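Local atomic coordinates of YbgK (Escherichia coli, PDB entry 5DUD), a protein that catalyses, as subunit C of 5-oxoprolinase, the cleavage of 5-oxoproline to L-glutamate coupled to the hydrolysis of ATP to ADP and phosphate. Residues L32-L37 with D47-A52; F70-A75 with S111-A116; A79-N84 with Q98-K103. All coordinates share one frame; numbering follows the deposited sequence.

Overall arrangement
In space the contacts run from a helix across two packed sheets, all in the carboxyltransferase A and B family region. Along the chain, interaction 3 falls between the two strands of interaction 2. Interaction 1 joins the start of helix 34-44 to the turn that follows it. Its centre is about 9 Å from that of interaction 2, which lies in the sheet of strands 68-74 and 110-115. A36 O and T73 OG1, 2.8 Å apart, probably form a hydrogen bond between them. Interaction 3 lies in the sheet of strands 80-81 and 99-102, its centre about 13 Å from that of interaction 2. Here F70 CE2 packs on L100 CD1 at 3.7 Å. Interactions 1 and 3 do not touch.

Interaction 1: L32-L37 with D47-A52; sequences LDMPAL and DANAPA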
# COMPACT_ATOMS: atom_id res chain seq x y z
N LEU A 32 -8.27 0.05 7.17
CA LEU A 32 -8.89 0.77 6.05
C LEU A 32 -9.66 1.97 6.62
O LEU A 32 -9.50 3.09 6.14
CB LEU A 32 -9.81 -0.17 5.24
CG LEU A 32 -9.27 -0.69 3.90
CD1 LEU A 32 -7.83 -1.15 3.99
CD2 LEU A 32 -10.14 -1.82 3.37
N ASP A 33 -10.42 1.73 7.69
CA ASP A 33 -11.12 2.77 8.44
C ASP A 33 -10.22 3.13 9.63
O ASP A 33 -10.40 2.62 10.73
CB ASP A 33 -12.52 2.27 8.88
CG ASP A 33 -13.48 3.36 9.32
OD1 ASP A 33 -13.08 4.21 10.13
OD2 ASP A 33 -14.65 3.31 8.89
N MET A 34 -9.21 3.97 9.37
CA MET A 34 -8.26 4.38 10.42
C MET A 34 -8.98 5.06 11.59
O MET A 34 -8.66 4.71 12.72
CB MET A 34 -7.16 5.31 9.86
CG MET A 34 -5.94 4.58 9.31
SD MET A 34 -5.11 3.42 10.43
CE MET A 34 -5.02 4.40 11.88
N PRO A 35 -9.97 5.96 11.37
CA PRO A 35 -10.69 6.58 12.50
C PRO A 35 -11.44 5.58 13.39
O PRO A 35 -11.57 5.85 14.58
CB PRO A 35 -11.68 7.51 11.80
CG PRO A 35 -11.07 7.81 10.49
CD PRO A 35 -10.44 6.51 10.09
N ALA A 36 -11.92 4.44 12.85
CA ALA A 36 -12.63 3.43 13.64
C ALA A 36 -11.68 2.72 14.63
O ALA A 36 -12.00 2.63 15.81
CB ALA A 36 -13.30 2.42 12.75
N LEU A 37 -10.52 2.24 14.15
CA LEU A 37 -9.50 1.58 14.99
C LEU A 37 -8.93 2.54 16.06
O LEU A 37 -8.70 2.12 17.20
CB LEU A 37 -8.36 1.07 14.07
CG LEU A 37 -7.17 0.39 14.76
CD1 LEU A 37 -6.75 -0.87 14.03
CD2 LEU A 37 -5.97 1.33 14.84
N ASP A 47 -2.52 3.16 22.93
CA ASP A 47 -2.10 4.20 21.99
C ASP A 47 -3.02 4.10 20.76
O ASP A 47 -3.36 2.98 20.38
CB ASP A 47 -0.62 4.03 21.62
CG ASP A 47 -0.12 5.10 20.66
OD1 ASP A 47 -0.24 6.30 20.99
OD2 ASP A 47 0.37 4.73 19.57
N ALA A 48 -3.46 5.23 20.18
CA ALA A 48 -4.42 5.25 19.06
C ALA A 48 -4.06 4.28 17.89
O ALA A 48 -4.95 3.70 17.30
CB ALA A 48 -4.54 6.67 18.52
N ASN A 49 -2.76 4.08 17.63
CA ASN A 49 -2.27 3.17 16.58
C ASN A 49 -1.95 1.75 17.11
O ASN A 49 -1.29 0.97 16.42
CB ASN A 49 -1.01 3.79 15.97
CG ASN A 49 -1.31 5.07 15.22
OD1 ASN A 49 -2.03 5.06 14.21
ND2 ASN A 49 -0.87 6.21 15.73
N ALA A 50 -2.45 1.38 18.30
CA ALA A 50 -2.17 0.05 18.87
C ALA A 50 -2.82 -1.06 18.02
O ALA A 50 -3.78 -0.79 17.29
CB ALA A 50 -2.66 -0.02 20.30
N PRO A 51 -2.33 -2.31 18.08
CA PRO A 51 -2.92 -3.37 17.24
C PRO A 51 -4.34 -3.77 17.67
O PRO A 51 -4.56 -4.10 18.84
CB PRO A 51 -1.95 -4.56 17.38
CG PRO A 51 -0.81 -4.07 18.18
CD PRO A 51 -1.19 -2.82 18.88
N ALA A 52 -5.29 -3.75 16.71
CA ALA A 52 -6.69 -4.14 16.92
C ALA A 52 -7.18 -4.99 15.75
O ALA A 52 -6.68 -4.84 14.63
CB ALA A 52 -7.56 -2.89 17.07
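L37 carries this contact with the two ends of its side chain. CD1 rests on the methyl of A52, with L37 CD1 3.7 Å from A52 CB. CD2 faces two main-chain oxygens. L37 CD2 lies 3.6 Å from A48 O and 3.9 Å from A50 O. The first torsion explains the reach: CG is trans to the backbone N (chi1 178°), and the fork points at the 47-52 loop. A second, lighter touch comes from M34. Its chain is bent at chi2 (-56°) and again at chi3, and its end meets N49 at about a right angle, M34 CE being 3.8 Å from N49 OD1. No hydrogen bond crosses between the two segments.

The next shell holds the loop in shape. D47 to A50 form a type I beta turn, closed by A50 N to D47 O at 2.8 Å. N41, further along helix 34-44, donates through ND2 to A48 O, and only weakly to A50 O. R38 NH2 makes a weak bond to N49 OD1.

At the other end, D33 is the N-cap of the helix. Its OD1 accepts A36 N at 3.0 Å, on the anti side and 33° out of the carboxylate plane. Q271 and W170 both donate to D33 OD2, which ties the helix start to other parts of the chain.

The chemistry implies a division of labour. Packing of L37, on the A52 methyl and against the loop carbonyls, fits the first turn of the helix to the loop that leads into strand 52-56. N41 of the same helix holds A48 O, and A50 O only weakly.

Interaction 2: F70-A75 with S111-A116; sequences FALTGA and SYLAVA
T73 O accepts Y112 N at 3.1 Å, and S111 OG stands at the same distance from T73 O. The amide hydrogen points almost straight at the oxygen (170°), yet Y112 N lies above the carbonyl plane. S111 OG also comes within 3.2 Å of A75 O, so its one proton can serve either oxygen. The S111 torsion, with OG swung to the carbonyl side (chi1 -167°), carries the hydroxyl to these two acceptors.

The rest is an antiparallel strand pair. T73 N returns a bond to Y112 O, which makes T73 and Y112 a hydrogen-bonded pair. A71 and A114 form the next one, with A71 N to A114 O at 3.1 Å and A114 N to A71 O at 3.3 Å. L72 with L113 and F70 with V115 are non-hydrogen-bonded pairs. G74 pairs with S111 at the end; its phi is positive (79°), and its CA meets the edge of the Y112 ring.

F70, L72, L113 and V115 share one face. L113 CD1 comes to the edge of the F70 ring, 3.8 Å from F70 CD2. It also lies 3.9 Å from L72 CD2, so one methyl touches both F70 and L72. On the other face T73 OG1 sits 3.5 Å from Y112 CB, with the two side chains crossing at about a right angle.

Both strands are internal in a five-stranded antiparallel sheet, flanked by 52-56 and 92-94. The F70 and L113 face packs on L100 of strand 99-102. The other face packs against helix 34-44: T73 on A40, Y112 on A36, A114 on A40 and N41. There T73 OG1 bonds to A36 O, and Y112 OH bonds to E54 and to D33 N.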
# COMPACT_ATOMS: atom_id res chain seq x y z
N PHE A 70 -12.91 -3.76 26.88
CA PHE A 70 -12.94 -3.90 25.42
C PHE A 70 -13.86 -2.85 24.78
O PHE A 70 -14.57 -2.13 25.49
CB PHE A 70 -13.37 -5.32 25.01
CG PHE A 70 -14.85 -5.56 24.88
CD1 PHE A 70 -15.64 -5.77 25.99
CD2 PHE A 70 -15.45 -5.61 23.63
CE1 PHE A 70 -17.01 -6.02 25.87
CE2 PHE A 70 -16.82 -5.84 23.50
CZ PHE A 70 -17.59 -6.05 24.62
N ALA A 71 -13.83 -2.77 23.45
CA ALA A 71 -14.65 -1.82 22.71
C ALA A 71 -14.84 -2.26 21.26
O ALA A 71 -13.98 -2.95 20.71
CB ALA A 71 -14.01 -0.44 22.75
N LEU A 72 -15.97 -1.87 20.65
CA LEU A 72 -16.31 -2.18 19.25
C LEU A 72 -16.58 -0.88 18.48
O LEU A 72 -17.22 0.01 19.02
CB LEU A 72 -17.53 -3.10 19.17
CG LEU A 72 -17.33 -4.60 19.43
CD1 LEU A 72 -18.68 -5.26 19.67
CD2 LEU A 72 -16.60 -5.28 18.27
N THR A 73 -16.06 -0.77 17.24
CA THR A 73 -16.25 0.41 16.37
C THR A 73 -16.51 -0.09 14.94
O THR A 73 -16.65 -1.30 14.72
CB THR A 73 -15.03 1.36 16.46
OG1 THR A 73 -13.85 0.58 16.31
CG2 THR A 73 -14.99 2.17 17.76
N GLY A 74 -16.61 0.84 13.98
CA GLY A 74 -16.85 0.52 12.57
C GLY A 74 -18.32 0.22 12.29
O GLY A 74 -19.19 0.89 12.84
N ALA A 75 -18.59 -0.79 11.45
CA ALA A 75 -19.96 -1.18 11.10
C ALA A 75 -20.64 -1.92 12.26
O ALA A 75 -20.04 -2.82 12.84
CB ALA A 75 -19.96 -2.06 9.86
N SER A 111 -15.69 -3.88 10.65
CA SER A 111 -15.86 -3.65 12.09
C SER A 111 -14.53 -3.90 12.80
O SER A 111 -13.75 -4.74 12.36
CB SER A 111 -16.94 -4.59 12.65
OG SER A 111 -17.35 -4.23 13.96
N TYR A 112 -14.26 -3.16 13.90
CA TYR A 112 -12.99 -3.29 14.63
C TYR A 112 -13.22 -3.68 16.09
O TYR A 112 -14.22 -3.28 16.68
CB TYR A 112 -12.18 -1.99 14.53
CG TYR A 112 -11.85 -1.63 13.10
CD1 TYR A 112 -12.81 -1.05 12.28
CD2 TYR A 112 -10.64 -1.98 12.53
CE1 TYR A 112 -12.56 -0.82 10.93
CE2 TYR A 112 -10.36 -1.73 11.19
CZ TYR A 112 -11.33 -1.15 10.39
OH TYR A 112 -11.09 -0.88 9.06
N LEU A 113 -12.30 -4.49 16.65
CA LEU A 113 -12.37 -4.96 18.03
C LEU A 113 -11.02 -4.75 18.73
O LEU A 113 -10.03 -5.38 18.37
CB LEU A 113 -12.76 -6.45 18.05
CG LEU A 113 -12.74 -7.16 19.41
CD1 LEU A 113 -13.60 -6.44 20.42
CD2 LEU A 113 -13.20 -8.59 19.28
N ALA A 114 -10.99 -3.86 19.74
CA ALA A 114 -9.79 -3.54 20.52
C ALA A 114 -9.97 -3.92 21.99
O ALA A 114 -11.07 -3.76 22.53
CB ALA A 114 -9.49 -2.06 20.40
N VAL A 115 -8.90 -4.39 22.62
CA VAL A 115 -8.91 -4.80 24.03
C VAL A 115 -7.82 -4.02 24.77
O VAL A 115 -6.86 -3.56 24.15
CB VAL A 115 -8.75 -6.33 24.18
CG1 VAL A 115 -9.76 -7.08 23.32
CG2 VAL A 115 -7.33 -6.80 23.87
N ALA A 116 -7.96 -3.88 26.10
CA ALA A 116 -7.01 -3.14 26.95
C ALA A 116 -5.65 -3.84 27.01
O ALA A 116 -5.57 -5.03 27.31
CB ALA A 116 -7.57 -3.00 28.35

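Interaction 3: A79-N84 with Q98-K103; sequences ARLDDN and QRLTLK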
# COMPACT_ATOMS: atom_id res chain seq x y z
N ALA A 79 -23.63 -6.78 18.08
CA ALA A 79 -22.82 -7.66 18.92
C ALA A 79 -23.57 -8.05 20.18
O ALA A 79 -24.17 -7.19 20.82
CB ALA A 79 -21.51 -6.98 19.28
N ARG A 80 -23.55 -9.35 20.51
CA ARG A 80 -24.18 -9.89 21.71
C ARG A 80 -23.10 -10.51 22.58
O ARG A 80 -22.36 -11.37 22.10
CB ARG A 80 -25.29 -10.92 21.37
CG ARG A 80 -26.70 -10.43 21.73
CD ARG A 80 -27.74 -11.53 21.62
NE ARG A 80 -29.08 -11.03 21.96
CZ ARG A 80 -29.59 -10.93 23.18
NH1 ARG A 80 -28.88 -11.29 24.25
NH2 ARG A 80 -30.82 -10.46 23.36
N LEU A 81 -22.97 -10.03 23.84
CA LEU A 81 -22.01 -10.53 24.83
C LEU A 81 -22.75 -11.42 25.85
O LEU A 81 -23.33 -10.92 26.81
CB LEU A 81 -21.31 -9.36 25.54
CG LEU A 81 -20.24 -9.70 26.61
CD1 LEU A 81 -19.03 -10.37 25.99
CD2 LEU A 81 -19.78 -8.44 27.36
N ASP A 82 -22.70 -12.75 25.62
CA ASP A 82 -23.32 -13.79 26.45
C ASP A 82 -24.87 -13.62 26.50
O ASP A 82 -25.55 -14.24 25.69
CB ASP A 82 -22.70 -13.87 27.87
CG ASP A 82 -21.61 -14.92 28.09
OD1 ASP A 82 -20.97 -15.35 27.10
OD2 ASP A 82 -21.36 -15.28 29.26
N ASP A 83 -25.42 -12.80 27.44
CA ASP A 83 -26.87 -12.63 27.60
C ASP A 83 -27.32 -11.15 27.49
O ASP A 83 -28.42 -10.81 27.92
CB ASP A 83 -27.34 -13.23 28.95
CG ASP A 83 -26.76 -12.61 30.20
OD1 ASP A 83 -25.61 -12.95 30.55
OD2 ASP A 83 -27.45 -11.78 30.83
N ASN A 84 -26.47 -10.29 26.89
CA ASN A 84 -26.77 -8.87 26.71
C ASN A 84 -26.34 -8.41 25.33
O ASN A 84 -25.41 -8.98 24.76
CB ASN A 84 -26.07 -8.02 27.77
CG ASN A 84 -26.25 -8.50 29.19
OD1 ASN A 84 -25.28 -8.83 29.89
ND2 ASN A 84 -27.49 -8.58 29.65
N GLN A 98 -16.38 -15.25 28.75
CA GLN A 98 -17.53 -14.66 28.05
C GLN A 98 -17.26 -14.60 26.55
O GLN A 98 -16.17 -14.21 26.15
CB GLN A 98 -17.81 -13.25 28.58
CG GLN A 98 -17.92 -13.14 30.09
CD GLN A 98 -18.66 -11.89 30.51
OE1 GLN A 98 -18.05 -10.88 30.87
NE2 GLN A 98 -19.98 -11.93 30.42
N ARG A 99 -18.25 -14.99 25.73
CA ARG A 99 -18.14 -14.93 24.27
C ARG A 99 -18.82 -13.69 23.75
O ARG A 99 -19.87 -13.31 24.28
CB ARG A 99 -18.79 -16.16 23.63
CG ARG A 99 -18.07 -17.47 23.94
CD ARG A 99 -18.63 -18.59 23.09
NE ARG A 99 -17.80 -19.80 23.15
CZ ARG A 99 -17.92 -20.85 22.34
NH1 ARG A 99 -18.86 -20.87 21.39
NH2 ARG A 99 -17.11 -21.90 22.48
N LEU A 100 -18.24 -13.06 22.71
CA LEU A 100 -18.76 -11.87 22.03
C LEU A 100 -19.17 -12.29 20.62
O LEU A 100 -18.30 -12.57 19.80
CB LEU A 100 -17.68 -10.77 21.99
CG LEU A 100 -18.04 -9.46 21.30
CD1 LEU A 100 -18.95 -8.61 22.17
CD2 LEU A 100 -16.78 -8.69 20.95
N THR A 101 -20.47 -12.30 20.31
CA THR A 101 -20.95 -12.81 19.03
C THR A 101 -21.41 -11.73 18.05
O THR A 101 -22.54 -11.24 18.15
CB THR A 101 -22.09 -13.80 19.29
OG1 THR A 101 -23.19 -13.12 19.88
CG2 THR A 101 -21.66 -14.95 20.19
N LEU A 102 -20.59 -11.43 17.04
CA LEU A 102 -20.97 -10.49 15.98
C LEU A 102 -21.67 -11.24 14.84
O LEU A 102 -21.29 -12.37 14.55
CB LEU A 102 -19.75 -9.73 15.45
CG LEU A 102 -19.25 -8.56 16.30
CD1 LEU A 102 -18.91 -8.99 17.70
CD2 LEU A 102 -18.04 -7.91 15.66
N LYS A 103 -22.68 -10.63 14.21
CA LYS A 103 -23.43 -11.24 13.10
C LYS A 103 -23.14 -10.46 11.80
O LYS A 103 -22.32 -9.55 11.83
CB LYS A 103 -24.93 -11.27 13.44
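T101 has its OG1 between its own backbone N and carbonyl carbon (chi1 64°), and this turns the hydroxyl back to R80 O. T101 OG1 donates to R80 O at 2.9 Å. T101 N donates to the same oxygen at 2.8 Å, almost straight. The two donors come from opposite faces of the carbonyl plane. R80 N completes the pair with a bond of 3.2 Å to T101 O. L81 differs: its CG points directly away from its backbone N (chi1 -179°), which lays L81 CD1 3.5 Å from R99 O.

R80 and T101 form an antiparallel hydrogen-bonded pair; L81 and L100 form the non-hydrogen-bonded pair beside it. Strand 80-81 is also one arm of a tight hairpin with 84-85, closed by mutual bonds of L81 and N84. The hairpin makes the outer edge of an antiparallel sheet within this chain. That sheet packs on the one containing strands 68-74 and 110-115. A79, L81, L100 and L102 meet F70 and L72 there.

A79 CB touches L102 CD1 at 3.6 Å. At the hairpin turn D82 N bonds weakly to R99 O. The carboxylate adds a stronger bond: D82 OD1 accepts R99 N at 3.1 Å, from above its plane. The Q98 and D82 side chains cross without a hydrogen bond, planes 80° apart; Q98 OE1 accepts from K95 N. The R99 guanidinium leads away, to a salt bridge with E63 on strand 60-64.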